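Local coordinates for protein trans-4-hydroxy-L-proline dehydratase (Clostridioides difficile 70-100-2010, PDB 6VXC) that catalyses the radical-based dehydration of trans-4-hydroxy-L-proline to (S)-1-pyrroline-5-carboxylate, a step in the anaerobic breakdown of hydroxyproline, at residues Y427-K441 with G449-E463. Sequence-based numbering, arbitrary orientation.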
loop_
_atom_site.group_PDB
_atom_site.type_symbol
_atom_site.label_atom_id
_atom_site.label_comp_id
_atom_site.label_asym_id
_atom_site.label_seq_id
_atom_site.Cartn_x
_atom_site.Cartn_y
_atom_site.Cartn_z
ATOM N N TYR A 427 -14.743 1.935 -2.600
ATOM C CA TYR A 427 -14.137 2.889 -3.522
ATOM C C TYR A 427 -15.145 3.300 -4.587
ATOM O O TYR A 427 -15.911 2.466 -5.074
ATOM C CB TYR A 427 -12.889 2.311 -4.222
ATOM C CG TYR A 427 -11.810 1.829 -3.286
ATOM C CD1 TYR A 427 -10.983 2.737 -2.633
ATOM C CD2 TYR A 427 -11.606 0.471 -3.076
ATOM C CE1 TYR A 427 -10.001 2.310 -1.758
ATOM C CE2 TYR A 427 -10.627 0.026 -2.212
ATOM C CZ TYR A 427 -9.823 0.953 -1.554
ATOM O OH TYR A 427 -8.848 0.506 -0.706
ATOM N N ASN A 428 -15.104 4.577 -4.969
ATOM C CA ASN A 428 -16.049 5.174 -5.915
ATOM C C ASN A 428 -15.529 4.989 -7.340
ATOM O O ASN A 428 -14.587 5.668 -7.762
ATOM C CB ASN A 428 -16.256 6.650 -5.587
ATOM C CG ASN A 428 -17.255 7.331 -6.508
ATOM O OD1 ASN A 428 -17.674 6.767 -7.512
ATOM N ND2 ASN A 428 -17.671 8.543 -6.140
ATOM N N THR A 429 -16.157 4.078 -8.084
ATOM C CA THR A 429 -15.719 3.789 -9.450
ATOM C C THR A 429 -15.719 5.039 -10.320
ATOM O O THR A 429 -14.784 5.254 -11.106
ATOM C CB THR A 429 -16.603 2.708 -10.073
ATOM O OG1 THR A 429 -16.428 1.472 -9.373
ATOM C CG2 THR A 429 -16.291 2.539 -11.559
ATOM N N GLU A 430 -16.754 5.869 -10.211
ATOM C CA GLU A 430 -16.795 7.061 -11.056
ATOM C C GLU A 430 -15.688 8.039 -10.692
ATOM O O GLU A 430 -15.153 8.706 -11.576
ATOM C CB GLU A 430 -18.163 7.747 -10.997
ATOM C CG GLU A 430 -19.158 7.099 -11.969
ATOM C CD GLU A 430 -19.601 5.728 -11.486
ATOM O OE1 GLU A 430 -20.144 5.680 -10.375
ATOM O OE2 GLU A 430 -19.369 4.711 -12.185
ATOM N N ALA A 431 -15.329 8.136 -9.408
ATOM C CA ALA A 431 -14.211 8.993 -9.035
ATOM C C ALA A 431 -12.899 8.448 -9.581
ATOM O O ALA A 431 -12.099 9.188 -10.161
ATOM C CB ALA A 431 -14.151 9.147 -7.512
ATOM N N ILE A 432 -12.678 7.145 -9.431
ATOM C CA ILE A 432 -11.465 6.509 -9.951
ATOM C C ILE A 432 -11.287 6.809 -11.434
ATOM O O ILE A 432 -10.207 7.217 -11.882
ATOM C CB ILE A 432 -11.509 4.992 -9.694
ATOM C CG1 ILE A 432 -11.327 4.699 -8.197
ATOM C CG2 ILE A 432 -10.482 4.295 -10.555
ATOM C CD1 ILE A 432 -11.757 3.295 -7.804
ATOM N N VAL A 433 -12.338 6.587 -12.222
ATOM C CA VAL A 433 -12.211 6.777 -13.663
ATOM C C VAL A 433 -11.869 8.222 -13.990
ATOM O O VAL A 433 -10.994 8.494 -14.823
ATOM C CB VAL A 433 -13.483 6.322 -14.390
ATOM C CG1 VAL A 433 -13.468 6.823 -15.837
ATOM C CG2 VAL A 433 -13.559 4.815 -14.362
ATOM N N GLN A 434 -12.546 9.169 -13.337
ATOM C CA GLN A 434 -12.291 10.581 -13.598
ATOM C C GLN A 434 -10.913 11.013 -13.093
ATOM O O GLN A 434 -10.228 11.801 -13.759
ATOM C CB GLN A 434 -13.422 11.416 -12.995
ATOM C CG GLN A 434 -14.675 11.427 -13.876
ATOM C CD GLN A 434 -15.870 12.112 -13.228
ATOM O OE1 GLN A 434 -16.092 11.990 -12.029
ATOM N NE2 GLN A 434 -16.565 12.931 -13.997
ATOM N N GLU A 435 -10.483 10.490 -11.940
ATOM C CA GLU A 435 -9.124 10.747 -11.471
ATOM C C GLU A 435 -8.105 10.312 -12.520
ATOM O O GLU A 435 -7.165 11.053 -12.842
ATOM C CB GLU A 435 -8.879 10.020 -10.146
ATOM C CG GLU A 435 -9.630 10.604 -8.926
ATOM C CD GLU A 435 -9.804 9.565 -7.832
ATOM O OE1 GLU A 435 -9.021 8.589 -7.827
ATOM O OE2 GLU A 435 -10.737 9.695 -7.002
ATOM N N LEU A 436 -8.287 9.112 -13.068
ATOM C CA LEU A 436 -7.373 8.606 -14.083
ATOM C C LEU A 436 -7.384 9.485 -15.322
ATOM O O LEU A 436 -6.328 9.800 -15.878
ATOM C CB LEU A 436 -7.734 7.153 -14.416
ATOM C CG LEU A 436 -7.411 6.172 -13.291
ATOM C CD1 LEU A 436 -8.110 4.824 -13.486
ATOM C CD2 LEU A 436 -5.902 5.970 -13.200
ATOM N N MET A 437 -8.571 9.873 -15.782
ATOM C CA MET A 437 -8.646 10.699 -16.981
ATOM C C MET A 437 -8.079 12.090 -16.736
ATOM O O MET A 437 -7.430 12.659 -17.617
ATOM C CB MET A 437 -10.084 10.778 -17.495
ATOM C CG MET A 437 -10.610 9.440 -18.028
ATOM S SD MET A 437 -12.254 9.664 -18.726
ATOM C CE MET A 437 -11.897 10.368 -20.281
ATOM N N GLU A 438 -8.292 12.646 -15.544
ATOM C CA GLU A 438 -7.669 13.930 -15.237
ATOM C C GLU A 438 -6.146 13.852 -15.339
ATOM O O GLU A 438 -5.502 14.817 -15.755
ATOM C CB GLU A 438 -8.097 14.394 -13.848
ATOM C CG GLU A 438 -7.355 15.607 -13.320
ATOM C CD GLU A 438 -7.693 16.907 -14.036
ATOM O OE1 GLU A 438 -7.177 17.957 -13.606
ATOM O OE2 GLU A 438 -8.503 16.897 -14.981
ATOM N N ALA A 439 -5.568 12.705 -15.001
ATOM C CA ALA A 439 -4.131 12.489 -15.072
ATOM C C ALA A 439 -3.637 12.103 -16.471
ATOM O O ALA A 439 -2.432 11.907 -16.647
ATOM C CB ALA A 439 -3.728 11.405 -14.057
ATOM N N GLY A 440 -4.524 11.976 -17.459
ATOM C CA GLY A 440 -4.132 11.708 -18.831
ATOM C C GLY A 440 -4.423 10.309 -19.356
ATOM O O GLY A 440 -4.054 10.014 -20.492
ATOM N N LYS A 441 -5.037 9.429 -18.573
ATOM C CA LYS A 441 -5.415 8.116 -19.081
ATOM C C LYS A 441 -6.584 8.239 -20.057
ATOM O O LYS A 441 -7.512 9.024 -19.840
ATOM C CB LYS A 441 -5.808 7.188 -17.926
ATOM C CG LYS A 441 -4.691 6.573 -17.130
ATOM C CD LYS A 441 -3.991 7.579 -16.225
ATOM C CE LYS A 441 -2.937 6.880 -15.354
ATOM N NZ LYS A 441 -2.202 7.839 -14.485
ATOM N N GLY A 449 -8.865 0.332 -14.580
ATOM C CA GLY A 449 -8.153 0.781 -13.404
ATOM C C GLY A 449 -8.902 0.560 -12.091
ATOM O O GLY A 449 -9.998 0.010 -12.026
ATOM N N GLY A 450 -8.276 1.036 -11.030
ATOM C CA GLY A 450 -8.824 0.861 -9.707
ATOM C C GLY A 450 -7.886 1.456 -8.686
ATOM O O GLY A 450 -7.103 2.355 -8.999
ATOM N N THR A 451 -8.010 0.983 -7.451
ATOM C CA THR A 451 -7.141 1.408 -6.369
ATOM C C THR A 451 -6.322 0.218 -5.903
ATOM O O THR A 451 -6.779 -0.923 -5.956
ATOM C CB THR A 451 -7.935 1.982 -5.179
ATOM O OG1 THR A 451 -8.863 1.006 -4.688
ATOM C CG2 THR A 451 -8.686 3.262 -5.578
ATOM N N SER A 452 -5.109 0.497 -5.446
ATOM C CA SER A 452 -4.260 -0.513 -4.848
ATOM C C SER A 452 -3.668 0.060 -3.574
ATOM O O SER A 452 -3.932 1.208 -3.204
ATOM C CB SER A 452 -3.162 -0.978 -5.815
ATOM O OG SER A 452 -2.240 0.063 -6.091
ATOM N N GLY A 453 -2.847 -0.737 -2.918
ATOM C CA GLY A 453 -2.301 -0.325 -1.637
ATOM C C GLY A 453 -3.438 -0.008 -0.685
ATOM O O GLY A 453 -4.320 -0.833 -0.451
ATOM N N CYS A 454 -3.462 1.219 -0.166
ATOM C CA CYS A 454 -4.543 1.655 0.712
ATOM C C CYS A 454 -5.722 2.244 -0.064
ATOM O O CYS A 454 -6.842 1.740 0.035
ATOM C CB CYS A 454 -4.006 2.666 1.730
ATOM S SG CYS A 454 -2.820 1.958 2.902
ATOM N N VAL A 455 -5.489 3.306 -0.835
ATOM C CA VAL A 455 -6.553 3.983 -1.568
ATOM C C VAL A 455 -6.043 4.487 -2.917
ATOM O O VAL A 455 -6.700 5.308 -3.557
ATOM C CB VAL A 455 -7.127 5.167 -0.761
ATOM C CG1 VAL A 455 -7.769 4.697 0.565
ATOM C CG2 VAL A 455 -6.026 6.252 -0.545
ATOM N N GLU A 456 -4.882 4.009 -3.362
ATOM C CA GLU A 456 -4.142 4.690 -4.428
ATOM C C GLU A 456 -4.660 4.308 -5.815
ATOM O O GLU A 456 -4.668 3.132 -6.175
ATOM C CB GLU A 456 -2.649 4.392 -4.311
ATOM C CG GLU A 456 -2.023 4.937 -3.029
ATOM C CD GLU A 456 -2.128 3.972 -1.865
ATOM O OE1 GLU A 456 -3.043 4.132 -1.032
ATOM O OE2 GLU A 456 -1.298 3.048 -1.796
ATOM N N THR A 457 -5.052 5.319 -6.595
ATOM C CA THR A 457 -5.635 5.146 -7.924
ATOM C C THR A 457 -4.560 4.890 -8.972
ATOM O O THR A 457 -3.545 5.591 -9.014
ATOM C CB THR A 457 -6.407 6.396 -8.318
ATOM O OG1 THR A 457 -7.408 6.656 -7.344
ATOM C CG2 THR A 457 -7.066 6.210 -9.690
ATOM N N GLY A 458 -4.787 3.899 -9.823
ATOM C CA GLY A 458 -3.828 3.581 -10.863
ATOM C C GLY A 458 -4.458 2.832 -12.012
ATOM O O GLY A 458 -5.544 2.256 -11.893
ATOM N N CYS A 459 -3.752 2.826 -13.128
ATOM C CA CYS A 459 -4.194 2.107 -14.312
ATOM C C CYS A 459 -3.491 0.742 -14.343
ATOM O O CYS A 459 -2.345 0.622 -14.796
ATOM C CB CYS A 459 -3.937 2.932 -15.564
ATOM S SG CYS A 459 -4.583 2.114 -17.032
ATOM N N PHE A 460 -4.206 -0.282 -13.872
ATOM C CA PHE A 460 -3.633 -1.602 -13.576
ATOM C C PHE A 460 -2.952 -2.215 -14.791
ATOM O O PHE A 460 -3.545 -2.313 -15.859
ATOM C CB PHE A 460 -4.742 -2.544 -13.084
ATOM C CG PHE A 460 -5.389 -2.122 -11.790
ATOM C CD1 PHE A 460 -4.802 -1.167 -10.970
ATOM C CD2 PHE A 460 -6.595 -2.701 -11.390
ATOM C CE1 PHE A 460 -5.399 -0.794 -9.765
ATOM C CE2 PHE A 460 -7.194 -2.335 -10.195
ATOM C CZ PHE A 460 -6.600 -1.388 -9.381
ATOM N N GLY A 461 -1.710 -2.639 -14.622
ATOM C CA GLY A 461 -0.958 -3.252 -15.702
ATOM C C GLY A 461 -0.420 -2.302 -16.754
ATOM O O GLY A 461 0.181 -2.766 -17.722
ATOM N N LYS A 462 -0.622 -0.991 -16.614
ATOM C CA LYS A 462 -0.157 -0.054 -17.631
ATOM C C LYS A 462 0.540 1.171 -17.034
ATOM O O LYS A 462 0.835 2.119 -17.773
ATOM C CB LYS A 462 -1.317 0.416 -18.501
ATOM C CG LYS A 462 -2.073 -0.661 -19.260
ATOM C CD LYS A 462 -3.318 -0.063 -19.901
ATOM C CE LYS A 462 -3.887 -0.944 -21.019
ATOM N NZ LYS A 462 -3.925 -2.361 -20.630
ATOM N N GLU A 463 0.804 1.188 -15.731
ATOM C CA GLU A 463 1.262 2.400 -15.072
ATOM C C GLU A 463 2.286 2.053 -14.010
ATOM O O GLU A 463 2.145 1.061 -13.293
ATOM C CB GLU A 463 0.076 3.174 -14.434
ATOM C CG GLU A 463 0.489 4.460 -13.742
ATOM C CD GLU A 463 -0.687 5.300 -13.253
ATOM O OE1 GLU A 463 -1.833 4.786 -13.220
ATOM O OE2 GLU A 463 -0.464 6.482 -12.902
#
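Y427 turns its ring to the hairpin 450-458 and meets it in two ways. T451 sits over one face of the ring, with OG1 3.0 Å above the ring plane, over its centre. T451 CB also makes a CH-pi contact there. The hydroxyl at the rim of the ring donates a very short hydrogen bond, Y427 OH to C454 O, 2.5 Å. T451 turns its other branch, CG2, to I432, and the two side chains cross at about a right angle, with T451 CG2 3.8 Å from I432 CD1.

One turn further along helix 429-438, L436 packs on T457, its CG 3.6 Å from T457 CG2. L436 CD1 and CD2 reach the backbone of G449 and G458. With chi1 at -57°, T457 OG1 lies anti to the carbonyl carbon and faces E435, while the methyl CG2 goes to L436. T457 OG1 donates to E435 OE1 at 2.6 Å, nearly in line with the C-O bond. The other oxygen of E435 is bonded to H754, so both oxygens of this buried carboxylate are bonded.

Past the Schellman turn at G440, K441 bends at chi2 (73°) and forms a salt bridge, NZ to E463 OE2, 2.7 Å. The amine comes from above the carboxylate plane, 54° out of it. E463 OE1 accepts from C459 N, and T567 also bonds OE2.

The turn of the hairpin carries C454, probably the radical cysteine, and E456, probably the proton acceptor, starts its second strand. Strand 426-428 and helix 429-438 pack against it through Y427 at the turn and I432, E435 and L436 along the hairpin, consistent with the cysteine loop of the active site of glycyl radical enzymes.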